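Local coordinates for protein phosphoethanolamine N-methyltransferase 1 (Haemonchus contortus, PDB 4KRG) that catalyses S-adenosylmethionine-dependent N-methylation of phosphoethanolamine, probably the opening step of the nematode methylation route to phosphocholine, at residues Leu191-Leu196 with Val232-Lys237; Asn145-Leu150 with Arg197-Arg202; Ser51-Leu56 with Tyr155-Glu160. All blocks are in the same frame, centred on the assembly; numbering follows the deposited sequence.

The three contacts lie on the two faces of the sheet of the N-terminal methyltransferase region. Their centres are about 13 Å apart for contacts 1 and 2, about 11 Å for contacts 1 and 3 and about 16 Å for contacts 2 and 3. Helix 189-198 supplies residues 191-196 to contact 1 and begins the adjoining 197-202 of contact 2. Strands 231-240 and 154-161, neighbours in the sheet, link contacts 1 and 3 through backbone hydrogen bonds. Along the chain contact 3 closes before contact 1 opens, whereas contact 2 interleaves with both. Helices 136-149 and 189-198 pack on one face and loop 51-56 on the other, sandwiching strands 154-161 and 231-240 in the region that binds S-adenosylhomocysteine and phosphoethanolamine.

Contact 1: residues Leu191-Leu196 with Val232-Lys237; sequences LYIKLL and VHWLTK
Trp-234 projects from strand 232-237 toward helix 191-196, where it meets Tyr-192 and Ile-193. This is the tight part of the contact. CB of Tyr-192 lies over one face of the indole, 3.9 Å from the centroid of the Trp-234 six-membered ring, a CH-pi approach, while CG1 of Val-232 lies over the opposite face. The phenol ring approaches the six-membered ring obliquely, the planes at 51°, its CD2 coming 3.4 Å from CH2 of Trp-234. Ile-193 meets the pyrrole end, its CG1 standing 3.2 Å from NE1 of Trp-234. Its CG1 branch gets there by lying anti to the carbonyl carbon (chi1 -57°). The polar end of Tyr-192 is held elsewhere, by a hydrogen bond between its OH and NH1 of Arg-187.

One helical turn on, the packing thins: CD1 of Leu-196 only grazes OG1 of Thr-236, at 3.9 Å. No hydrogen bond joins the two segments, and every residue that touches is buried. The axes of the two short segments run nearly parallel, 15° apart in direction, with a closest approach of 10.1 Å. Strand 231-240 lies in the sheet between 154-161 and 208-218, both antiparallel to it; helix 249-271 packs on Leu-191 and Leu-195, and helix 332-345 on Ile-193.

Contact 2: residues Asn145-Leu150 with Arg197-Arg202; sequences NAMRWL and RAIRYR
Ile-199 and Tyr-201 meet the side chains of Met-147, here selenomethionine, and Arg-148 on helix 136-149. The second segment starts in the last turn of helix 189-198, where Arg-197 forms salt bridges to Glu-332 and Glu-356. Ile-199 leaves the helix and sets its CG2 branch 3.7 Å from CE of Met-147. Arg-200 points its CB the other way and folds back over the turn: its NH1 grips two carbonyls, Arg-197 O through a nearly linear N-H...O bond (173°) tilted from the carbonyl plane, and Ile-199 O from above its carbonyl plane. NE of the same guanidinium is tied to Asp-244, which leaves little freedom at the turn.

Tyr-201 makes most of this segment's contact. CG of Met-147 presses on its root, 3.4 Å from CB of Tyr-201, and the bent selenomethionine chain and the tyrosine point opposite ways as they pass. CG of Tyr-201 is anti to its backbone N (chi1 172°), which sends the ring across the helix, its OH reaching Arg-148. There the tyrosine OH takes a weak hydrogen bond of 3.4 Å from NH1 of Arg-148, whose NH2 is salt-bridged to Glu-119. In the Rossmann-like methyltransferase fold, helix 136-149 is the connecting helix of the crossover between parallel strands 122-126 and 154-161; the helix-turn-strand unit here packs along one side of it.

Contact 3: residues Ser51-Leu56 with Tyr155-Glu160; sequences SSLPHL and YIHLRE
Pro-54 lies over one face of the Tyr-155 ring, with CG 4.1 Å from the ring centroid and 20° off the normal, a CH-pi contact offset toward the CD2 side of the ring. The nearest carbon there is CD2 of Tyr-155, 3.8 Å from CG of Pro-54. The setting is the Rossmann-like sheet of the methyltransferase, on the face away from helices 136-149 and 189-198. The second flat group, the imidazole of His-157, is met obliquely by Leu-53 and Ser-52, and its plane runs nearly parallel to the ring of Phe-126. Both its nitrogens are occupied: ND1 is hydrogen-bonded to Thr-127 O and NE2 to ND1 of His-233. A carbonyl can only accept, so ND1 is presumably the protonated nitrogen in that bond, and the two bonds together fix the rotation of the ring.

Strand 154-161 pairs in parallel with 122-126 and antiparallel with 231-240, and the loop 51-56, which links helix 38-50 to strand 60-64, runs alongside it in roughly the opposite direction. Tyr-155 and His-157, two apart on the strand, both point their CB atoms at the loop, whereas Ile-156 turns its CB away. Leu-53 crosses His-157 at about a right angle, its CD2 methyl resting 3.7 Å from CB of His-157. No hydrogen bond crosses between the segments, so they meet by packing alone. S-adenosylhomocysteine is bound about 9 Å from the His-157 side chain, and further along the strand the carboxylate of Glu-160 takes the backbone N-H groups of Leu-130, Met-131 and Met-132. Ser-52 sets its OG between backbone N and carbonyl carbon (chi1 78°), where it bonds back to Ile-49 O in the preceding helix and stands 4.1 Å from CD2 of His-157.

Contact 1: residues Leu191-Leu196 with Val232-Lys237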
loop_
_atom_site.group_PDB
_atom_site.type_symbol
_atom_site.label_atom_id
_atom_site.label_comp_id
_atom_site.label_asym_id
_atom_site.label_seq_id
_atom_site.Cartn_x
_atom_site.Cartn_y
_atom_site.Cartn_z
ATOM N N LEU A 191 -8.842 0.741 3.399
ATOM C CA LEU A 191 -10.007 1.446 2.873
ATOM C C LEU A 191 -9.696 2.162 1.567
ATOM O O LEU A 191 -10.534 2.248 0.664
ATOM C CB LEU A 191 -10.522 2.452 3.897
ATOM C CG LEU A 191 -10.917 1.836 5.236
ATOM C CD1 LEU A 191 -11.555 2.872 6.139
ATOM C CD2 LEU A 191 -11.862 0.681 5.012
ATOM N N TYR A 192 -8.492 2.706 1.476
ATOM C CA TYR A 192 -8.087 3.360 0.253
ATOM C C TYR A 192 -7.981 2.322 -0.858
ATOM O O TYR A 192 -8.546 2.504 -1.928
ATOM C CB TYR A 192 -6.775 4.102 0.461
ATOM C CG TYR A 192 -6.903 5.359 1.295
ATOM C CD1 TYR A 192 -7.702 6.416 0.870
ATOM C CD2 TYR A 192 -6.197 5.508 2.483
ATOM C CE1 TYR A 192 -7.805 7.577 1.614
ATOM C CE2 TYR A 192 -6.289 6.670 3.227
ATOM C CZ TYR A 192 -7.096 7.697 2.785
ATOM O OH TYR A 192 -7.204 8.846 3.524
ATOM N N ILE A 193 -7.291 1.217 -0.589
ATOM C CA ILE A 193 -7.125 0.161 -1.591
ATOM C C ILE A 193 -8.478 -0.366 -2.071
ATOM O O ILE A 193 -8.722 -0.461 -3.271
ATOM C CB ILE A 193 -6.283 -1.020 -1.062
ATOM C CG1 ILE A 193 -4.911 -0.538 -0.586
ATOM C CG2 ILE A 193 -6.128 -2.083 -2.136
ATOM C CD1 ILE A 193 -4.199 -1.541 0.316
ATOM N N LYS A 194 -9.365 -0.688 -1.136
ATOM C CA LYS A 194 -10.676 -1.227 -1.490
ATOM C C LYS A 194 -11.527 -0.231 -2.272
ATOM O O LYS A 194 -12.204 -0.611 -3.223
ATOM C CB LYS A 194 -11.417 -1.742 -0.251
ATOM C CG LYS A 194 -10.768 -2.978 0.374
ATOM C CD LYS A 194 -11.630 -3.613 1.459
ATOM C CE LYS A 194 -12.815 -4.371 0.878
ATOM N NZ LYS A 194 -12.382 -5.437 -0.063
ATOM N N LEU A 195 -11.487 1.038 -1.883
ATOM C CA LEU A 195 -12.248 2.057 -2.609
ATOM C C LEU A 195 -11.778 2.140 -4.051
ATOM O O LEU A 195 -12.580 2.154 -4.967
ATOM C CB LEU A 195 -12.131 3.425 -1.938
ATOM C CG LEU A 195 -12.784 4.573 -2.718
ATOM C CD1 LEU A 195 -14.245 4.266 -3.004
ATOM C CD2 LEU A 195 -12.656 5.884 -1.973
ATOM N N LEU A 196 -10.468 2.173 -4.239
ATOM C CA LEU A 196 -9.896 2.265 -5.570
ATOM C C LEU A 196 -10.330 1.097 -6.453
ATOM O O LEU A 196 -10.731 1.290 -7.601
ATOM C CB LEU A 196 -8.370 2.360 -5.475
ATOM C CG LEU A 196 -7.836 3.693 -4.936
ATOM C CD1 LEU A 196 -6.402 3.559 -4.435
ATOM C CD2 LEU A 196 -7.912 4.749 -6.021
ATOM N N VAL A 232 1.449 5.408 3.573
ATOM C CA VAL A 232 1.172 4.435 2.533
ATOM C C VAL A 232 0.849 5.129 1.222
ATOM O O VAL A 232 0.114 6.120 1.185
ATOM C CB VAL A 232 0.026 3.473 2.943
ATOM C CG1 VAL A 232 -0.109 2.334 1.936
ATOM C CG2 VAL A 232 0.274 2.899 4.347
ATOM N N HIS A 233 1.428 4.619 0.140
ATOM C CA HIS A 233 1.135 5.156 -1.182
ATOM C C HIS A 233 0.838 4.072 -2.213
ATOM O O HIS A 233 1.164 2.896 -2.016
ATOM C CB HIS A 233 2.201 6.157 -1.658
ATOM C CG HIS A 233 3.539 5.555 -1.972
ATOM N ND1 HIS A 233 4.292 5.968 -3.054
ATOM C CD2 HIS A 233 4.282 4.627 -1.333
ATOM C CE1 HIS A 233 5.433 5.305 -3.074
ATOM N NE2 HIS A 233 5.450 4.478 -2.038
ATOM N N TRP A 234 0.181 4.487 -3.292
ATOM C CA TRP A 234 -0.345 3.576 -4.297
ATOM C C TRP A 234 -0.196 4.200 -5.667
ATOM O O TRP A 234 -0.432 5.393 -5.835
ATOM C CB TRP A 234 -1.841 3.331 -4.065
ATOM C CG TRP A 234 -2.204 2.946 -2.670
ATOM C CD1 TRP A 234 -2.253 1.685 -2.154
ATOM C CD2 TRP A 234 -2.579 3.834 -1.612
ATOM N NE1 TRP A 234 -2.627 1.733 -0.839
ATOM C CE2 TRP A 234 -2.834 3.033 -0.479
ATOM C CE3 TRP A 234 -2.714 5.219 -1.504
ATOM C CZ2 TRP A 234 -3.218 3.584 0.745
ATOM C CZ3 TRP A 234 -3.092 5.762 -0.286
ATOM C CH2 TRP A 234 -3.343 4.945 0.819
ATOM N N LEU A 235 0.185 3.390 -6.644
ATOM C CA LEU A 235 0.112 3.803 -8.040
ATOM C C LEU A 235 -1.009 3.001 -8.681
ATOM O O LEU A 235 -1.053 1.774 -8.572
ATOM C CB LEU A 235 1.431 3.551 -8.767
ATOM C CG LEU A 235 1.497 4.074 -10.204
ATOM C CD1 LEU A 235 1.307 5.575 -10.236
ATOM C CD2 LEU A 235 2.831 3.700 -10.830
ATOM N N THR A 236 -1.913 3.707 -9.343
ATOM C CA THR A 236 -3.166 3.137 -9.807
ATOM C C THR A 236 -3.431 3.533 -11.262
ATOM O O THR A 236 -3.285 4.698 -11.635
ATOM C CB THR A 236 -4.307 3.611 -8.900
ATOM O OG1 THR A 236 -4.061 3.154 -7.565
ATOM C CG2 THR A 236 -5.619 3.068 -9.365
ATOM N N LYS A 237 -3.822 2.558 -12.076
ATOM C CA LYS A 237 -3.960 2.750 -13.513
ATOM C C LYS A 237 -5.425 2.683 -13.953
ATOM O O LYS A 237 -6.176 1.828 -13.483
ATOM C CB LYS A 237 -3.146 1.682 -14.252
ATOM C CG LYS A 237 -2.945 1.957 -15.732
ATOM C CD LYS A 237 -2.175 0.829 -16.406
ATOM C CE LYS A 237 -1.919 1.134 -17.870
ATOM N NZ LYS A 237 -1.238 -0.010 -18.533
#

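Contact 2: residues Asn145-Leu150 with Arg197-Arg202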
loop_
_atom_site.group_PDB
_atom_site.type_symbol
_atom_site.label_atom_id
_atom_site.label_comp_id
_atom_site.label_asym_id
_atom_site.label_seq_id
_atom_site.Cartn_x
_atom_site.Cartn_y
_atom_site.Cartn_z
ATOM N N ASN A 145 -13.691 12.216 -10.341
ATOM C CA ASN A 145 -13.210 13.323 -11.165
ATOM C C ASN A 145 -11.870 13.006 -11.820
ATOM O O ASN A 145 -11.674 13.264 -13.005
ATOM C CB ASN A 145 -13.098 14.597 -10.331
ATOM C CG ASN A 145 -14.299 15.502 -10.489
ATOM O OD1 ASN A 145 -14.859 15.623 -11.579
ATOM N ND2 ASN A 145 -14.708 16.138 -9.399
ATOM N N ALA A 146 -10.951 12.444 -11.042
ATOM C CA ALA A 146 -9.666 12.013 -11.571
ATOM C C ALA A 146 -9.902 11.026 -12.696
ATOM O O ALA A 146 -9.230 11.049 -13.719
ATOM C CB ALA A 146 -8.834 11.378 -10.477
HETATM N N MSE A 147 -10.878 10.155 -12.499
HETATM C CA MSE A 147 -11.209 9.156 -13.496
HETATM C C MSE A 147 -11.683 9.806 -14.793
HETATM O O MSE A 147 -11.315 9.389 -15.889
HETATM C CB MSE A 147 -12.284 8.235 -12.943
HETATM C CG MSE A 147 -12.668 7.132 -13.883
HETATM SE SE MSE A 147 -11.338 5.727 -14.103
HETATM C CE MSE A 147 -12.051 4.455 -12.831
ATOM N N ARG A 148 -12.506 10.838 -14.660
ATOM C CA ARG A 148 -12.995 11.590 -15.809
ATOM C C ARG A 148 -11.860 12.282 -16.568
ATOM O O ARG A 148 -11.842 12.290 -17.797
ATOM C CB ARG A 148 -14.012 12.632 -15.336
ATOM C CG ARG A 148 -14.567 13.526 -16.427
ATOM C CD ARG A 148 -15.429 14.621 -15.836
ATOM N NE ARG A 148 -16.075 15.427 -16.872
ATOM C CZ ARG A 148 -17.221 15.102 -17.465
ATOM N NH1 ARG A 148 -17.848 13.983 -17.132
ATOM N NH2 ARG A 148 -17.738 15.896 -18.393
ATOM N N TRP A 149 -10.919 12.853 -15.821
ATOM C CA TRP A 149 -9.830 13.648 -16.383
ATOM C C TRP A 149 -8.729 12.817 -17.012
ATOM O O TRP A 149 -8.038 13.274 -17.916
ATOM C CB TRP A 149 -9.204 14.493 -15.285
ATOM C CG TRP A 149 -10.167 15.401 -14.614
ATOM C CD1 TRP A 149 -11.335 15.887 -15.124
ATOM C CD2 TRP A 149 -10.042 15.944 -13.297
ATOM N NE1 TRP A 149 -11.948 16.705 -14.201
ATOM C CE2 TRP A 149 -11.175 16.754 -13.071
ATOM C CE3 TRP A 149 -9.086 15.824 -12.285
ATOM C CZ2 TRP A 149 -11.373 17.441 -11.875
ATOM C CZ3 TRP A 149 -9.282 16.506 -11.101
ATOM C CH2 TRP A 149 -10.419 17.303 -10.905
ATOM N N LEU A 150 -8.544 11.602 -16.514
ATOM C CA LEU A 150 -7.465 10.752 -16.992
ATOM C C LEU A 150 -7.737 10.195 -18.387
ATOM O O LEU A 150 -8.867 9.817 -18.711
ATOM C CB LEU A 150 -7.219 9.602 -16.014
ATOM C CG LEU A 150 -6.334 9.929 -14.814
ATOM C CD1 LEU A 150 -6.336 8.772 -13.827
ATOM C CD2 LEU A 150 -4.925 10.205 -15.292
ATOM N N ARG A 197 -10.276 -0.109 -5.899
ATOM C CA ARG A 197 -10.626 -1.317 -6.642
ATOM C C ARG A 197 -12.119 -1.390 -6.940
ATOM O O ARG A 197 -12.531 -2.008 -7.916
ATOM C CB ARG A 197 -10.181 -2.574 -5.880
ATOM C CG ARG A 197 -8.671 -2.707 -5.701
ATOM C CD ARG A 197 -8.312 -4.013 -5.013
ATOM N NE ARG A 197 -8.535 -5.164 -5.884
ATOM C CZ ARG A 197 -8.606 -6.425 -5.470
ATOM N NH1 ARG A 197 -8.494 -6.714 -4.182
ATOM N NH2 ARG A 197 -8.805 -7.401 -6.344
ATOM N N ALA A 198 -12.927 -0.749 -6.103
ATOM C CA ALA A 198 -14.382 -0.815 -6.245
ATOM C C ALA A 198 -14.904 0.041 -7.393
ATOM O O ALA A 198 -15.859 -0.343 -8.068
ATOM C CB ALA A 198 -15.065 -0.411 -4.946
ATOM N N ILE A 199 -14.290 1.203 -7.594
ATOM C CA ILE A 199 -14.796 2.198 -8.538
ATOM C C ILE A 199 -15.032 1.646 -9.947
ATOM O O ILE A 199 -14.176 0.968 -10.522
ATOM C CB ILE A 199 -13.868 3.443 -8.597
ATOM C CG1 ILE A 199 -14.049 4.295 -7.343
ATOM C CG2 ILE A 199 -14.157 4.294 -9.830
ATOM C CD1 ILE A 199 -13.027 5.407 -7.201
ATOM N N ARG A 200 -16.218 1.929 -10.476
ATOM C CA ARG A 200 -16.555 1.660 -11.865
ATOM C C ARG A 200 -17.170 2.933 -12.417
ATOM O O ARG A 200 -18.221 3.365 -11.949
ATOM C CB ARG A 200 -17.566 0.520 -11.965
ATOM C CG ARG A 200 -17.067 -0.814 -11.452
ATOM C CD ARG A 200 -15.896 -1.302 -12.266
ATOM N NE ARG A 200 -15.430 -2.605 -11.811
ATOM C CZ ARG A 200 -14.594 -2.786 -10.796
ATOM N NH1 ARG A 200 -14.127 -1.746 -10.119
ATOM N NH2 ARG A 200 -14.230 -4.012 -10.459
ATOM N N TYR A 201 -16.517 3.530 -13.406
ATOM C CA TYR A 201 -16.964 4.802 -13.968
ATOM C C TYR A 201 -17.321 4.683 -15.444
ATOM O O TYR A 201 -16.517 4.198 -16.243
ATOM C CB TYR A 201 -15.862 5.848 -13.794
ATOM C CG TYR A 201 -16.111 7.170 -14.488
ATOM C CD1 TYR A 201 -16.854 8.165 -13.875
ATOM C CD2 TYR A 201 -15.583 7.434 -15.754
ATOM C CE1 TYR A 201 -17.077 9.378 -14.504
ATOM C CE2 TYR A 201 -15.802 8.646 -16.388
ATOM C CZ TYR A 201 -16.549 9.611 -15.759
ATOM O OH TYR A 201 -16.770 10.814 -16.381
ATOM N N ARG A 202 -18.522 5.132 -15.803
ATOM C CA ARG A 202 -18.908 5.218 -17.206
ATOM C C ARG A 202 -18.672 6.631 -17.713
ATOM O O ARG A 202 -19.228 7.591 -17.174
ATOM C CB ARG A 202 -20.377 4.847 -17.408
ATOM C CG ARG A 202 -20.773 4.741 -18.877
ATOM C CD ARG A 202 -22.226 4.299 -19.078
ATOM N NE ARG A 202 -22.427 2.865 -18.863
ATOM C CZ ARG A 202 -22.285 1.930 -19.801
ATOM N NH1 ARG A 202 -21.936 2.268 -21.032
ATOM N NH2 ARG A 202 -22.492 0.652 -19.508
#

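Contact 3: residues Ser51-Leu56 with Tyr155-Glu160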
loop_
_atom_site.group_PDB
_atom_site.type_symbol
_atom_site.label_atom_id
_atom_site.label_comp_id
_atom_site.label_asym_id
_atom_site.label_seq_id
_atom_site.Cartn_x
_atom_site.Cartn_y
_atom_site.Cartn_z
ATOM N N SER A 51 10.483 8.393 -7.497
ATOM C CA SER A 51 11.081 7.237 -8.151
ATOM C C SER A 51 10.072 6.108 -8.346
ATOM O O SER A 51 10.360 5.127 -9.026
ATOM C CB SER A 51 12.287 6.732 -7.372
ATOM O OG SER A 51 11.863 5.899 -6.315
ATOM N N SER A 52 8.880 6.253 -7.771
ATOM C CA SER A 52 7.850 5.224 -7.912
ATOM C C SER A 52 6.921 5.505 -9.088
ATOM O O SER A 52 6.116 4.660 -9.466
ATOM C CB SER A 52 7.033 5.093 -6.626
ATOM O OG SER A 52 6.087 6.139 -6.512
ATOM N N LEU A 53 7.037 6.695 -9.664
ATOM C CA LEU A 53 6.171 7.099 -10.769
ATOM C C LEU A 53 6.640 6.577 -12.127
ATOM O O LEU A 53 7.823 6.317 -12.334
ATOM C CB LEU A 53 6.054 8.627 -10.827
ATOM C CG LEU A 53 5.531 9.347 -9.586
ATOM C CD1 LEU A 53 5.464 10.847 -9.846
ATOM C CD2 LEU A 53 4.170 8.820 -9.206
ATOM N N PRO A 54 5.704 6.422 -13.065
ATOM C CA PRO A 54 6.149 6.135 -14.429
ATOM C C PRO A 54 6.909 7.325 -15.012
ATOM O O PRO A 54 6.799 8.441 -14.501
ATOM C CB PRO A 54 4.839 5.904 -15.192
ATOM C CG PRO A 54 3.753 6.398 -14.298
ATOM C CD PRO A 54 4.246 6.305 -12.909
ATOM N N HIS A 55 7.699 7.079 -16.052
ATOM C CA HIS A 55 8.373 8.158 -16.759
ATOM C C HIS A 55 7.333 9.106 -17.341
ATOM O O HIS A 55 6.251 8.681 -17.751
ATOM C CB HIS A 55 9.246 7.596 -17.870
ATOM C CG HIS A 55 10.520 6.977 -17.386
ATOM N ND1 HIS A 55 11.757 7.455 -17.742
ATOM C CD2 HIS A 55 10.738 5.907 -16.583
ATOM C CE1 HIS A 55 12.693 6.710 -17.180
ATOM N NE2 HIS A 55 12.103 5.764 -16.472
ATOM N N LEU A 56 7.667 10.390 -17.399
ATOM C CA LEU A 56 6.675 11.415 -17.716
ATOM C C LEU A 56 6.908 12.159 -19.030
ATOM O O LEU A 56 6.221 13.138 -19.311
ATOM C CB LEU A 56 6.579 12.416 -16.565
ATOM C CG LEU A 56 6.246 11.827 -15.191
ATOM C CD1 LEU A 56 6.355 12.890 -14.126
ATOM C CD2 LEU A 56 4.853 11.231 -15.196
ATOM N N TYR A 155 -2.503 7.289 -15.104
ATOM C CA TYR A 155 -2.237 6.885 -13.729
ATOM C C TYR A 155 -2.629 7.960 -12.729
ATOM O O TYR A 155 -2.692 9.145 -13.060
ATOM C CB TYR A 155 -0.753 6.623 -13.546
ATOM C CG TYR A 155 -0.217 5.378 -14.206
ATOM C CD1 TYR A 155 -0.130 4.186 -13.505
ATOM C CD2 TYR A 155 0.246 5.407 -15.515
ATOM C CE1 TYR A 155 0.387 3.054 -14.095
ATOM C CE2 TYR A 155 0.766 4.281 -16.111
ATOM C CZ TYR A 155 0.836 3.110 -15.397
ATOM O OH TYR A 155 1.354 1.991 -15.991
ATOM N N ILE A 156 -2.888 7.533 -11.495
ATOM C CA ILE A 156 -3.030 8.448 -10.373
ATOM C C ILE A 156 -2.133 7.961 -9.241
ATOM O O ILE A 156 -2.071 6.763 -8.955
ATOM C CB ILE A 156 -4.513 8.616 -9.916
ATOM C CG1 ILE A 156 -4.600 9.443 -8.633
ATOM C CG2 ILE A 156 -5.208 7.271 -9.744
ATOM C CD1 ILE A 156 -6.022 9.795 -8.244
ATOM N N HIS A 157 -1.399 8.887 -8.639
ATOM C CA HIS A 157 -0.609 8.568 -7.466
ATOM C C HIS A 157 -1.272 9.192 -6.248
ATOM O O HIS A 157 -1.626 10.372 -6.263
ATOM C CB HIS A 157 0.816 9.107 -7.591
ATOM C CG HIS A 157 1.634 8.921 -6.349
ATOM N ND1 HIS A 157 1.603 9.811 -5.300
ATOM C CD2 HIS A 157 2.496 7.940 -5.993
ATOM C CE1 HIS A 157 2.413 9.387 -4.342
ATOM N NE2 HIS A 157 2.960 8.253 -4.737
ATOM N N LEU A 158 -1.424 8.399 -5.191
ATOM C CA LEU A 158 -1.908 8.916 -3.920
ATOM C C LEU A 158 -0.987 8.441 -2.809
ATOM O O LEU A 158 -0.401 7.378 -2.903
ATOM C CB LEU A 158 -3.330 8.441 -3.664
ATOM C CG LEU A 158 -4.318 8.822 -4.770
ATOM C CD1 LEU A 158 -5.171 7.623 -5.144
ATOM C CD2 LEU A 158 -5.192 9.971 -4.326
ATOM N N ARG A 159 -0.852 9.250 -1.770
ATOM C CA ARG A 159 -0.076 8.888 -0.594
ATOM C C ARG A 159 -0.774 9.501 0.601
ATOM O O ARG A 159 -1.043 10.703 0.615
ATOM C CB ARG A 159 1.342 9.443 -0.690
ATOM C CG ARG A 159 2.188 9.152 0.545
ATOM C CD ARG A 159 2.198 10.299 1.550
ATOM N NE ARG A 159 3.225 10.082 2.566
ATOM C CZ ARG A 159 4.505 10.407 2.413
ATOM N NH1 ARG A 159 4.927 10.976 1.289
ATOM N NH2 ARG A 159 5.366 10.163 3.389
ATOM N N GLU A 160 -1.081 8.692 1.608
ATOM C CA GLU A 160 -1.822 9.213 2.744
ATOM C C GLU A 160 -1.245 8.749 4.074
ATOM O O GLU A 160 -0.658 7.670 4.163
ATOM C CB GLU A 160 -3.298 8.810 2.653
ATOM C CG GLU A 160 -3.990 9.204 1.361
ATOM C CD GLU A 160 -4.124 10.713 1.191
ATOM O OE1 GLU A 160 -4.123 11.435 2.215
ATOM O OE2 GLU A 160 -4.235 11.181 0.035
#